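Local coordinates for protein alkyl hydroperoxide reductase/ Thiol specific antioxidant/ Mal allergen (Burkholderia ambifaria, PDB 5ENU) that probably reduces hydrogen peroxide and organic hydroperoxides as a thiol-dependent peroxiredoxin built on the thioredoxin fold, at residues 129-134 with 140-145; 41-46 with 109-114; 64-67 with 72-75; 51-56 with 89-94. All blocks are in the same frame, centred on the assembly; numbering follows the deposited sequence. Where two conformers were deposited one is given.

Contact 1: 129-134 with 140-145; sequences TFLIDA and QAWRGI
F130 and R143 meet across an antiparallel beta hairpin, strands 120-132 and 138-143, at one side of the central sheet of this thioredoxin-like fold. The phenylalanine points the edge of its ring at the flat face of the guanidinium group, with the two planes 72° apart. F130 CZ stands 3.5 Å above the guanidinium plane, and F130 CE1 lies 3.6 Å from R143 NH2. The arginine chain runs extended from CG to NE and then turns its end across that line (chi4 -88°), which presents the face to the ring; R143 NH1 goes on to bond the carbonyl O of F109. On the same side of the sheet, A141 CB lies obliquely beside the F130 ring.

T129, L131, Q140 and W142 occupy the other face, an example of how one strand pair serves two separate layers. Here the flat group offers its rim: W142 CZ3 touches L131 CB at 3.8 Å, and W142 CE3 reaches T129 O at 3.3 Å, so the indole lies alongside strand 129-132 with its edge to the backbone. Over one indole face comes Q140 NE2, 3.1 Å above the plane toward the rim. H150 meets the same indole edge-to-face and also bonds T129 OG1, tying the helix 150-160 side to the hairpin.

Between the two faces, T129 and W142 exchange two backbone bonds. At L131 and Q140 the exchange is uneven: Q140 N to L131 O is weak at 3.4 Å, whereas L131 N meets Q140 O at 2.9 Å in a nearly straight bond, with 175° at the hydrogen.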
loop_
_atom_site.group_PDB
_atom_site.type_symbol
_atom_site.label_atom_id
_atom_site.label_comp_id
_atom_site.label_asym_id
_atom_site.label_seq_id
_atom_site.Cartn_x
_atom_site.Cartn_y
_atom_site.Cartn_z
ATOM N N THR A 129 5.888 2.323 0.724
ATOM C CA THR A 129 5.398 1.723 -0.517
ATOM C C THR A 129 6.280 0.554 -0.902
ATOM O O THR A 129 7.483 0.563 -0.633
ATOM C CB THR A 129 5.353 2.763 -1.622
ATOM O OG1 THR A 129 4.525 3.834 -1.180
ATOM C CG2 THR A 129 4.825 2.195 -2.946
ATOM N N PHE A 130 5.665 -0.448 -1.529
ATOM C CA PHE A 130 6.336 -1.680 -1.918
ATOM C C PHE A 130 5.972 -2.014 -3.353
ATOM O O PHE A 130 4.796 -1.978 -3.721
ATOM C CB PHE A 130 5.899 -2.792 -0.972
ATOM C CG PHE A 130 6.243 -2.487 0.455
ATOM C CD1 PHE A 130 7.508 -2.806 0.959
ATOM C CD2 PHE A 130 5.345 -1.803 1.278
ATOM C CE1 PHE A 130 7.848 -2.477 2.274
ATOM C CE2 PHE A 130 5.700 -1.471 2.585
ATOM C CZ PHE A 130 6.944 -1.821 3.076
ATOM N N LEU A 131 6.982 -2.264 -4.168
ATOM C CA LEU A 131 6.807 -2.666 -5.556
ATOM C C LEU A 131 7.105 -4.154 -5.644
ATOM O O LEU A 131 8.243 -4.582 -5.412
ATOM C CB LEU A 131 7.709 -1.861 -6.488
ATOM C CG LEU A 131 7.753 -2.321 -7.944
ATOM C CD1 LEU A 131 6.350 -2.381 -8.528
ATOM C CD2 LEU A 131 8.631 -1.387 -8.766
ATOM N N ILE A 132 6.073 -4.930 -5.956
ATOM C CA ILE A 132 6.140 -6.381 -6.055
ATOM C C ILE A 132 5.951 -6.727 -7.525
ATOM O O ILE A 132 5.046 -6.189 -8.176
ATOM C CB ILE A 132 5.048 -7.016 -5.173
ATOM C CG1 ILE A 132 5.243 -6.627 -3.700
ATOM C CG2 ILE A 132 5.000 -8.528 -5.369
ATOM C CD1 ILE A 132 4.022 -6.851 -2.843
ATOM N N ASP A 133 6.807 -7.591 -8.068
ATOM C CA ASP A 133 6.717 -7.887 -9.496
ATOM C C ASP A 133 5.659 -8.949 -9.797
ATOM O O ASP A 133 4.976 -9.471 -8.907
ATOM C CB ASP A 133 8.093 -8.178 -10.107
ATOM C CG ASP A 133 8.704 -9.495 -9.645
ATOM O OD1 ASP A 133 8.005 -10.357 -9.054
ATOM O OD2 ASP A 133 9.913 -9.688 -9.938
ATOM N N ALA A 134 5.512 -9.257 -11.093
ATOM C CA ALA A 134 4.522 -10.237 -11.543
ATOM C C ALA A 134 4.792 -11.630 -10.989
ATOM O O ALA A 134 3.891 -12.480 -11.022
ATOM C CB ALA A 134 4.497 -10.276 -13.070
ATOM N N GLN A 140 11.347 -3.464 -4.624
ATOM C CA GLN A 140 11.805 -2.201 -4.076
ATOM C C GLN A 140 10.881 -1.800 -2.933
ATOM O O GLN A 140 9.664 -2.043 -2.985
ATOM C CB GLN A 140 11.834 -1.130 -5.166
ATOM C CG GLN A 140 12.408 0.184 -4.699
ATOM C CD GLN A 140 12.832 1.082 -5.849
ATOM O OE1 GLN A 140 12.668 0.743 -7.042
ATOM N NE2 GLN A 140 13.364 2.252 -5.503
ATOM N N ALA A 141 11.466 -1.187 -1.906
ATOM C CA ALA A 141 10.738 -0.632 -0.779
ATOM C C ALA A 141 11.115 0.830 -0.631
ATOM O O ALA A 141 12.267 1.215 -0.866
ATOM C CB ALA A 141 11.095 -1.361 0.522
ATOM N N TRP A 142 10.135 1.644 -0.239
ATOM C CA TRP A 142 10.367 3.040 0.117
ATOM C C TRP A 142 9.743 3.217 1.496
ATOM O O TRP A 142 8.517 3.152 1.617
ATOM C CB TRP A 142 9.620 3.951 -0.856
ATOM C CG TRP A 142 10.060 3.966 -2.299
ATOM C CD1 TRP A 142 10.835 4.919 -2.903
ATOM C CD2 TRP A 142 9.636 3.067 -3.345
ATOM N NE1 TRP A 142 10.948 4.645 -4.249
ATOM C CE2 TRP A 142 10.223 3.518 -4.547
ATOM C CE3 TRP A 142 8.826 1.915 -3.375
ATOM C CZ2 TRP A 142 10.040 2.861 -5.780
ATOM C CZ3 TRP A 142 8.636 1.259 -4.609
ATOM C CH2 TRP A 142 9.251 1.733 -5.795
ATOM N N ARG A 143 10.551 3.416 2.534
ATOM C CA ARG A 143 10.012 3.468 3.894
ATOM C C ARG A 143 10.065 4.881 4.461
ATOM O O ARG A 143 11.083 5.574 4.330
ATOM C CB ARG A 143 10.741 2.492 4.818
ATOM C CG ARG A 143 10.543 1.035 4.395
ATOM C CD ARG A 143 11.177 0.077 5.416
ATOM N NE ARG A 143 10.952 -1.346 5.116
ATOM C CZ ARG A 143 9.893 -2.049 5.527
ATOM N NH1 ARG A 143 8.928 -1.470 6.246
ATOM N NH2 ARG A 143 9.772 -3.333 5.199
ATOM N N GLY A 144 8.963 5.312 5.074
ATOM C CA GLY A 144 8.974 6.632 5.689
ATOM C C GLY A 144 9.190 7.743 4.684
ATOM O O GLY A 144 9.872 8.732 4.977
ATOM N N ILE A 145 8.642 7.602 3.487
ATOM C CA ILE A 145 8.877 8.624 2.479
ATOM C C ILE A 145 7.896 9.783 2.629
ATOM O O ILE A 145 6.806 9.658 3.209
ATOM C CB ILE A 145 8.882 8.044 1.049
ATOM C CG1 ILE A 145 7.797 6.978 0.843
ATOM C CG2 ILE A 145 10.288 7.465 0.711
ATOM C CD1 ILE A 145 6.349 7.449 0.967
#

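Contact 2: 41-46 with 109-114; sequences LYFYPK and FDVIKM
The ring of F109 receives two neighbours from strand 38-43 over one and the same face: the methyl L41 CD2 and the ring atom F43 CE1. The methyl makes a CH-pi contact, 3.9 Å from the ring centroid and 29° off the normal. It is displaced toward the far rim, where L41 CD2 lies 3.5 Å from F109 CZ. F43 works at the near end, its CZ coming to 3.7 Å from F109 CD1. The two rings meet obliquely, their planes at 45° and centroids 5.3 Å apart. The F43 ring is in turn flanked by V111, whose CG1 sits 4.3 Å above one face toward the rim while CG2 approaches F43 CD2 at 3.8 Å.

L41 swings CG anti to its backbone N (chi1 -170°), which carries the CD2 branch across to the ring of F109. V111 instead places CG2 in the crowded position between its N and carbonyl carbon, and it is this methyl that makes the closer approach to F43. No hydrogen bond links the segments, so the contact is entirely apolar, and all four residues are buried.

The chain turns at D110, where a Schellman motif ends helix 104-109, and this brings V111 back beside F109. V11, V17 and F130 add further packing round F109. The segment illustrates strand alternation: L41 and F43 join one face of the sheet to the end of helix 104-109, while the alternate residues Y42 and Y44 pack against helix 50-68.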
loop_
_atom_site.group_PDB
_atom_site.type_symbol
_atom_site.label_atom_id
_atom_site.label_comp_id
_atom_site.label_asym_id
_atom_site.label_seq_id
_atom_site.Cartn_x
_atom_site.Cartn_y
_atom_site.Cartn_z
ATOM N N LEU A 41 1.905 -1.673 -3.703
ATOM C CA LEU A 41 1.143 -1.755 -2.464
ATOM C C LEU A 41 1.617 -0.587 -1.610
ATOM O O LEU A 41 2.765 -0.589 -1.153
ATOM C CB LEU A 41 1.425 -3.089 -1.782
ATOM C CG LEU A 41 0.534 -3.430 -0.592
ATOM C CD1 LEU A 41 -0.916 -3.621 -1.062
ATOM C CD2 LEU A 41 1.057 -4.682 0.140
ATOM N N TYR A 42 0.778 0.428 -1.440
ATOM C CA TYR A 42 1.199 1.637 -0.737
ATOM C C TYR A 42 0.449 1.757 0.585
ATOM O O TYR A 42 -0.791 1.711 0.603
ATOM C CB TYR A 42 1.117 2.918 -1.597
ATOM C CG TYR A 42 -0.219 3.636 -1.721
ATOM C CD1 TYR A 42 -1.120 3.336 -2.752
ATOM C CD2 TYR A 42 -0.549 4.672 -0.843
ATOM C CE1 TYR A 42 -2.327 4.016 -2.880
ATOM C CE2 TYR A 42 -1.759 5.367 -0.971
ATOM C CZ TYR A 42 -2.650 5.012 -1.977
ATOM O OH TYR A 42 -3.850 5.683 -2.143
ATOM N N PHE A 43 1.206 1.887 1.676
ATOM C CA PHE A 43 0.646 2.058 3.014
ATOM C C PHE A 43 0.624 3.537 3.354
ATOM O O PHE A 43 1.627 4.246 3.137
ATOM C CB PHE A 43 1.511 1.339 4.057
ATOM C CG PHE A 43 1.438 -0.167 3.988
ATOM C CD1 PHE A 43 2.112 -0.866 3.007
ATOM C CD2 PHE A 43 0.689 -0.880 4.927
ATOM C CE1 PHE A 43 2.045 -2.250 2.955
ATOM C CE2 PHE A 43 0.611 -2.278 4.886
ATOM C CZ PHE A 43 1.290 -2.959 3.885
ATOM N N TYR A 44 -0.526 4.007 3.839
ATOM C CA TYR A 44 -0.676 5.410 4.198
ATOM C C TYR A 44 -1.308 5.506 5.581
ATOM O O TYR A 44 -2.114 4.649 5.956
ATOM C CB TYR A 44 -1.515 6.179 3.154
ATOM C CG TYR A 44 -2.934 5.660 2.973
ATOM C CD1 TYR A 44 -3.211 4.573 2.129
ATOM C CD2 TYR A 44 -4.002 6.265 3.644
ATOM C CE1 TYR A 44 -4.518 4.114 1.962
ATOM C CE2 TYR A 44 -5.309 5.813 3.469
ATOM C CZ TYR A 44 -5.560 4.742 2.633
ATOM O OH TYR A 44 -6.848 4.278 2.467
ATOM N N PRO A 45 -0.930 6.508 6.386
ATOM C CA PRO A 45 -1.376 6.510 7.795
ATOM C C PRO A 45 -2.888 6.530 8.006
ATOM O O PRO A 45 -3.380 5.769 8.855
ATOM C CB PRO A 45 -0.694 7.753 8.388
ATOM C CG PRO A 45 0.460 8.056 7.508
ATOM C CD PRO A 45 0.180 7.450 6.142
ATOM N N LYS A 46 -3.652 7.364 7.290
ATOM C CA LYS A 46 -5.045 7.565 7.705
ATOM C C LYS A 46 -5.898 8.166 6.595
ATOM O O LYS A 46 -5.536 9.200 6.020
ATOM C CB LYS A 46 -5.128 8.503 8.923
ATOM N N PHE A 109 4.555 -6.307 6.494
ATOM C CA PHE A 109 5.416 -5.340 5.820
ATOM C C PHE A 109 6.216 -4.483 6.785
ATOM O O PHE A 109 7.039 -3.677 6.342
ATOM C CB PHE A 109 4.608 -4.499 4.830
ATOM C CG PHE A 109 4.242 -5.264 3.589
ATOM C CD1 PHE A 109 3.157 -6.143 3.583
ATOM C CD2 PHE A 109 5.006 -5.127 2.428
ATOM C CE1 PHE A 109 2.847 -6.877 2.433
ATOM C CE2 PHE A 109 4.703 -5.856 1.278
ATOM C CZ PHE A 109 3.622 -6.738 1.276
ATOM N N ASP A 110 5.988 -4.654 8.087
ATOM C CA ASP A 110 6.797 -4.036 9.138
ATOM C C ASP A 110 6.748 -2.505 9.074
ATOM O O ASP A 110 7.768 -1.819 9.155
ATOM C CB ASP A 110 8.231 -4.585 9.157
ATOM C CG ASP A 110 8.940 -4.291 10.456
ATOM O OD1 ASP A 110 8.269 -4.163 11.508
ATOM O OD2 ASP A 110 10.178 -4.180 10.414
ATOM N N VAL A 111 5.532 -1.961 8.958
ATOM C CA VAL A 111 5.343 -0.511 8.839
ATOM C C VAL A 111 4.850 0.145 10.122
ATOM O O VAL A 111 4.661 1.368 10.135
ATOM C CB VAL A 111 4.421 -0.127 7.657
ATOM C CG1 VAL A 111 4.974 -0.639 6.332
ATOM C CG2 VAL A 111 2.993 -0.636 7.887
ATOM N N ILE A 112 4.612 -0.612 11.194
ATOM C CA ILE A 112 4.123 0.006 12.422
ATOM C C ILE A 112 5.252 0.800 13.070
ATOM O O ILE A 112 6.401 0.339 13.143
ATOM C CB ILE A 112 3.559 -1.056 13.385
ATOM C CG1 ILE A 112 2.348 -1.775 12.784
ATOM C CG2 ILE A 112 3.256 -0.453 14.789
ATOM C CD1 ILE A 112 1.117 -0.882 12.547
ATOM N N LYS A 113 4.930 1.995 13.559
ATOM C CA LYS A 113 5.900 2.827 14.255
ATOM C C LYS A 113 5.205 3.513 15.419
ATOM O O LYS A 113 4.176 4.162 15.223
ATOM C CB LYS A 113 6.437 3.894 13.293
ATOM C CG LYS A 113 7.499 4.803 13.881
ATOM C CD LYS A 113 7.846 5.939 12.915
ATOM C CE LYS A 113 9.104 6.685 13.359
ATOM N NZ LYS A 113 10.343 5.921 13.020
ATOM N N MET A 114 5.767 3.384 16.622
ATOM C CA MET A 114 5.211 4.065 17.784
ATOM C C MET A 114 5.671 5.521 17.799
ATOM O O MET A 114 6.833 5.827 17.519
ATOM C CB MET A 114 5.640 3.361 19.077
ATOM C CG MET A 114 5.239 1.875 19.170
ATOM S SD MET A 114 3.458 1.574 19.025
ATOM C CE MET A 114 2.862 2.459 20.469
#

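Contact 3: 64-67 with 72-75; sequences PKFK and EIIG
F66 sets CG anti to its carbonyl carbon (chi1 -77°), a torsion that turns the ring toward I73 on strand 71-77. I73 answers with two successive turns near -60°, at chi1 and chi2, that fold its CD1 methyl over the ring. In this conformer, one of two modelled for I73, CD1 makes a CH-pi contact 3.8 Å from the ring centroid and 17° off the normal. It is shifted a little from the centre toward F66 CD1 and CG, both 3.7 Å away, and the two side chains cross at about a right angle. V151, L155 and V158 of helix 150-160 also pack on F66.

The polar margin lies at K67 and E72. Here the carboxylate curls back on its own strand: E72 OE2 uses its anti lone pair to accept the backbone N of I73 at 2.9 Å. The lysine comes alongside without forming a salt bridge, K67 NZ staying 5.0 Å from E72 OE2. The hydroxyl of Y63 links them, being hydrogen-bonded both to K67 NZ and to E72 OE2, and the opposite charges probably still attract each other across it.

The segments lie on either side of the short turn from helix 50-68 into strand 71-77. Strand 38-43, to which strand 71-77 runs parallel, completes the unit, so the F66–I73 contact packs the end of the connecting helix on its sheet in the beta-alpha-beta crossover characteristic of thioredoxin-like folds.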
loop_
_atom_site.group_PDB
_atom_site.type_symbol
_atom_site.label_atom_id
_atom_site.label_comp_id
_atom_site.label_asym_id
_atom_site.label_seq_id
_atom_site.Cartn_x
_atom_site.Cartn_y
_atom_site.Cartn_z
ATOM N N PRO A 64 -3.559 5.542 -15.309
ATOM C CA PRO A 64 -3.490 4.934 -16.649
ATOM C C PRO A 64 -2.084 4.550 -17.044
ATOM O O PRO A 64 -1.895 3.544 -17.746
ATOM C CB PRO A 64 -4.055 6.027 -17.571
ATOM C CG PRO A 64 -4.879 6.887 -16.672
ATOM C CD PRO A 64 -4.164 6.887 -15.359
ATOM N N LYS A 65 -1.081 5.315 -16.595
ATOM C CA LYS A 65 0.296 4.970 -16.934
ATOM C C LYS A 65 0.768 3.734 -16.166
ATOM O O LYS A 65 1.508 2.905 -16.710
ATOM C CB LYS A 65 1.224 6.155 -16.684
ATOM C CG LYS A 65 0.937 7.353 -17.567
ATOM C CD LYS A 65 2.059 8.374 -17.441
ATOM C CE LYS A 65 1.707 9.691 -18.096
ATOM N NZ LYS A 65 1.449 9.514 -19.538
ATOM N N PHE A 66 0.367 3.601 -14.897
ATOM C CA PHE A 66 0.657 2.374 -14.163
ATOM C C PHE A 66 0.033 1.171 -14.863
ATOM O O PHE A 66 0.691 0.140 -15.065
ATOM C CB PHE A 66 0.148 2.480 -12.725
ATOM C CG PHE A 66 1.028 3.311 -11.830
ATOM C CD1 PHE A 66 2.203 2.782 -11.298
ATOM C CD2 PHE A 66 0.691 4.627 -11.520
ATOM C CE1 PHE A 66 3.016 3.553 -10.478
ATOM C CE2 PHE A 66 1.521 5.400 -10.700
ATOM C CZ PHE A 66 2.678 4.851 -10.174
ATOM N N LYS A 67 -1.235 1.300 -15.267
ATOM C CA LYS A 67 -1.907 0.191 -15.941
ATOM C C LYS A 67 -1.214 -0.154 -17.257
ATOM O O LYS A 67 -1.017 -1.334 -17.574
ATOM C CB LYS A 67 -3.382 0.535 -16.189
ATOM C CG LYS A 67 -4.203 0.675 -14.923
ATOM C CD LYS A 67 -4.325 -0.633 -14.144
ATOM C CE LYS A 67 -5.304 -1.614 -14.778
ATOM N NZ LYS A 67 -6.734 -1.256 -14.532
ATOM N N GLU A 72 -0.880 -2.808 -11.040
ATOM C CA GLU A 72 -2.048 -2.413 -10.269
ATOM C C GLU A 72 -1.576 -1.634 -9.043
ATOM O O GLU A 72 -0.457 -1.822 -8.565
ATOM C CB GLU A 72 -2.849 -3.655 -9.831
ATOM C CG GLU A 72 -4.121 -3.390 -8.958
ATOM C CD GLU A 72 -5.203 -2.509 -9.619
ATOM O OE1 GLU A 72 -6.321 -3.022 -9.843
ATOM O OE2 GLU A 72 -4.961 -1.306 -9.886
ATOM N N ILE A 73 -2.434 -0.738 -8.555
ATOM C CA ILE A 73 -2.220 0.012 -7.321
ATOM C C ILE A 73 -3.210 -0.506 -6.286
ATOM O O ILE A 73 -4.389 -0.711 -6.600
ATOM C CB ILE A 73 -2.463 1.522 -7.550
ATOM C CG1 ILE A 73 -1.664 2.066 -8.751
ATOM C CG2 ILE A 73 -2.175 2.322 -6.293
ATOM C CD1 ILE A 73 -0.166 1.972 -8.582
ATOM N N ILE A 74 -2.739 -0.707 -5.055
ATOM C CA ILE A 74 -3.610 -0.970 -3.914
ATOM C C ILE A 74 -3.110 -0.130 -2.738
ATOM O O ILE A 74 -1.940 -0.232 -2.355
ATOM C CB ILE A 74 -3.680 -2.461 -3.530
ATOM C CG1 ILE A 74 -4.183 -3.323 -4.691
ATOM C CG2 ILE A 74 -4.561 -2.655 -2.274
ATOM C CD1 ILE A 74 -4.163 -4.818 -4.397
ATOM N N GLY A 75 -3.996 0.705 -2.166
ATOM C CA GLY A 75 -3.677 1.442 -0.954
ATOM C C GLY A 75 -4.076 0.652 0.283
ATOM O O GLY A 75 -5.018 -0.131 0.252
#

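Contact 4: 51-56 with 89-94; sequences GCTTEG and AKLELP
L91 and L93 press their CD2 methyls onto the backbone of helix 50-68 at T53 and G56, and this is the close-packed part of the contact. L93 CD2 comes to 3.5 Å from G56 O. In the conformer described, one of two modelled, L91 CD2 lies 3.7 Å from T53 O. G56 has no side chain here, and the contact exemplifies close helix packing by methyl against main chain.

Toward solvent the fit is looser. T53 CG2 only grazes L91 CD2 at 4.1 Å, the two side chains crossing at a slant, and beyond it a water bridges the two segments. That water donates to T53 OG1 at 2.8 Å and accepts from K90 NZ at 2.9 Å. The threonine hydroxyl is also bonded to the T49 carbonyl one turn back, and K90 NZ to N48 OD1, so the bridge is part of a small polar network at the helix start.

E92, with positive phi, is the C-prime residue of the Schellman motif that ends helix 81-91 and brings L93 round beside L91. Across helix 50-68, C52 and E55 turn to Y44 and R127, E55 in a salt bridge with R127. P45, T49 and C52 fit the Pxxx(T/S)xxC signature of peroxiredoxins, so C52 is probably the peroxidatic cysteine.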
loop_
_atom_site.group_PDB
_atom_site.type_symbol
_atom_site.label_atom_id
_atom_site.label_comp_id
_atom_site.label_asym_id
_atom_site.label_seq_id
_atom_site.Cartn_x
_atom_site.Cartn_y
_atom_site.Cartn_z
ATOM N N GLY A 51 -1.939 14.562 3.664
ATOM C CA GLY A 51 -0.913 13.852 2.917
ATOM C C GLY A 51 -1.455 12.600 2.252
ATOM O O GLY A 51 -1.110 12.293 1.101
ATOM N N CYS A 52 -2.328 11.869 2.951
ATOM C CA CYS A 52 -2.891 10.649 2.387
ATOM C C CYS A 52 -3.875 10.957 1.262
ATOM O O CYS A 52 -3.975 10.191 0.300
ATOM C CB CYS A 52 -3.539 9.825 3.507
ATOM S SG CYS A 52 -2.363 9.401 4.802
ATOM N N THR A 53 -4.549 12.109 1.331
ATOM C CA THR A 53 -5.409 12.537 0.239
ATOM C C THR A 53 -4.571 12.882 -0.992
ATOM O O THR A 53 -4.857 12.424 -2.104
ATOM C CB THR A 53 -6.254 13.729 0.704
ATOM O OG1 THR A 53 -7.097 13.315 1.785
ATOM C CG2 THR A 53 -7.107 14.288 -0.445
ATOM N N THR A 54 -3.506 13.666 -0.810
ATOM C CA THR A 54 -2.644 14.001 -1.945
ATOM C C THR A 54 -2.047 12.740 -2.567
ATOM O O THR A 54 -2.035 12.588 -3.795
ATOM C CB THR A 54 -1.533 14.958 -1.506
ATOM O OG1 THR A 54 -2.121 16.160 -0.985
ATOM C CG2 THR A 54 -0.616 15.308 -2.680
ATOM N N GLU A 55 -1.544 11.819 -1.732
ATOM C CA GLU A 55 -0.966 10.592 -2.267
ATOM C C GLU A 55 -1.979 9.812 -3.105
ATOM O O GLU A 55 -1.673 9.364 -4.216
ATOM C CB GLU A 55 -0.395 9.736 -1.132
ATOM C CG GLU A 55 0.404 8.547 -1.654
ATOM C CD GLU A 55 1.090 7.714 -0.584
ATOM O OE1 GLU A 55 0.719 7.826 0.602
ATOM O OE2 GLU A 55 2.016 6.940 -0.966
ATOM N N GLY A 56 -3.189 9.638 -2.583
ATOM C CA GLY A 56 -4.220 8.939 -3.340
ATOM C C GLY A 56 -4.557 9.630 -4.652
ATOM O O GLY A 56 -4.663 8.976 -5.697
ATOM N N ALA A 89 -14.732 7.083 -2.655
ATOM C CA ALA A 89 -15.751 7.849 -3.377
ATOM C C ALA A 89 -15.394 9.335 -3.449
ATOM O O ALA A 89 -15.553 9.971 -4.501
ATOM C CB ALA A 89 -17.113 7.640 -2.713
ATOM N N LYS A 90 -14.930 9.909 -2.338
ATOM C CA LYS A 90 -14.606 11.332 -2.305
ATOM C C LYS A 90 -13.507 11.675 -3.303
ATOM O O LYS A 90 -13.568 12.717 -3.970
ATOM C CB LYS A 90 -14.178 11.731 -0.891
ATOM C CG LYS A 90 -13.787 13.198 -0.782
ATOM C CD LYS A 90 -13.697 13.674 0.649
ATOM C CE LYS A 90 -12.509 13.140 1.337
ATOM N NZ LYS A 90 -12.403 13.757 2.686
ATOM N N LEU A 91 -12.487 10.823 -3.405
ATOM C CA LEU A 91 -11.360 11.060 -4.292
ATOM C C LEU A 91 -11.547 10.433 -5.667
ATOM O O LEU A 91 -10.685 10.612 -6.539
ATOM C CB LEU A 91 -10.072 10.527 -3.650
ATOM C CG LEU A 91 -9.380 11.357 -2.559
ATOM C CD1 LEU A 91 -10.264 11.611 -1.338
ATOM C CD2 LEU A 91 -8.088 10.663 -2.151
ATOM N N GLU A 92 -12.630 9.686 -5.872
ATOM C CA GLU A 92 -12.873 8.991 -7.134
ATOM C C GLU A 92 -11.682 8.115 -7.522
ATOM O O GLU A 92 -11.209 8.121 -8.657
ATOM C CB GLU A 92 -13.261 9.965 -8.248
ATOM C CG GLU A 92 -14.430 10.849 -7.860
ATOM C CD GLU A 92 -14.938 11.701 -9.006
ATOM O OE1 GLU A 92 -14.329 11.665 -10.099
ATOM O OE2 GLU A 92 -15.951 12.405 -8.805
ATOM N N LEU A 93 -11.196 7.350 -6.556
ATOM C CA LEU A 93 -10.015 6.517 -6.801
ATOM C C LEU A 93 -10.387 5.349 -7.705
ATOM O O LEU A 93 -11.419 4.699 -7.471
ATOM C CB LEU A 93 -9.430 5.976 -5.487
ATOM C CG LEU A 93 -8.964 7.032 -4.473
ATOM C CD1 LEU A 93 -8.420 6.344 -3.216
ATOM C CD2 LEU A 93 -7.914 7.955 -5.092
ATOM N N PRO A 94 -9.586 5.050 -8.728
ATOM C CA PRO A 94 -9.886 3.945 -9.650
ATOM C C PRO A 94 -9.274 2.612 -9.241
ATOM O O PRO A 94 -9.231 1.695 -10.063
ATOM C CB PRO A 94 -9.238 4.434 -10.955
ATOM C CG PRO A 94 -8.040 5.175 -10.485
ATOM C CD PRO A 94 -8.482 5.885 -9.225
HETATM O O HOH W 1 -9.622 14.275 2.336
#

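In the fold
Contacts 1, 2 and 3 share the central sheet. F130 O accepts L41 N at 2.9 Å, joining contact 1 to contact 2, and Y42 N meets I74 O at 2.9 Å, joining contact 2 to contact 3. Contacts 3 and 4 both use helix 50-68, with centres about 13 Å apart and no touch between them; each is nested in the loop that contact 2 closes. The probable active site lies where 41-46 meets 51-56: P45 CD is 3.5 Å from C52 SG. Contact 1, with its centre about 19 Å from that of contact 4, still reaches this region through T129 OG1, 4.0 Å from E55 OE2.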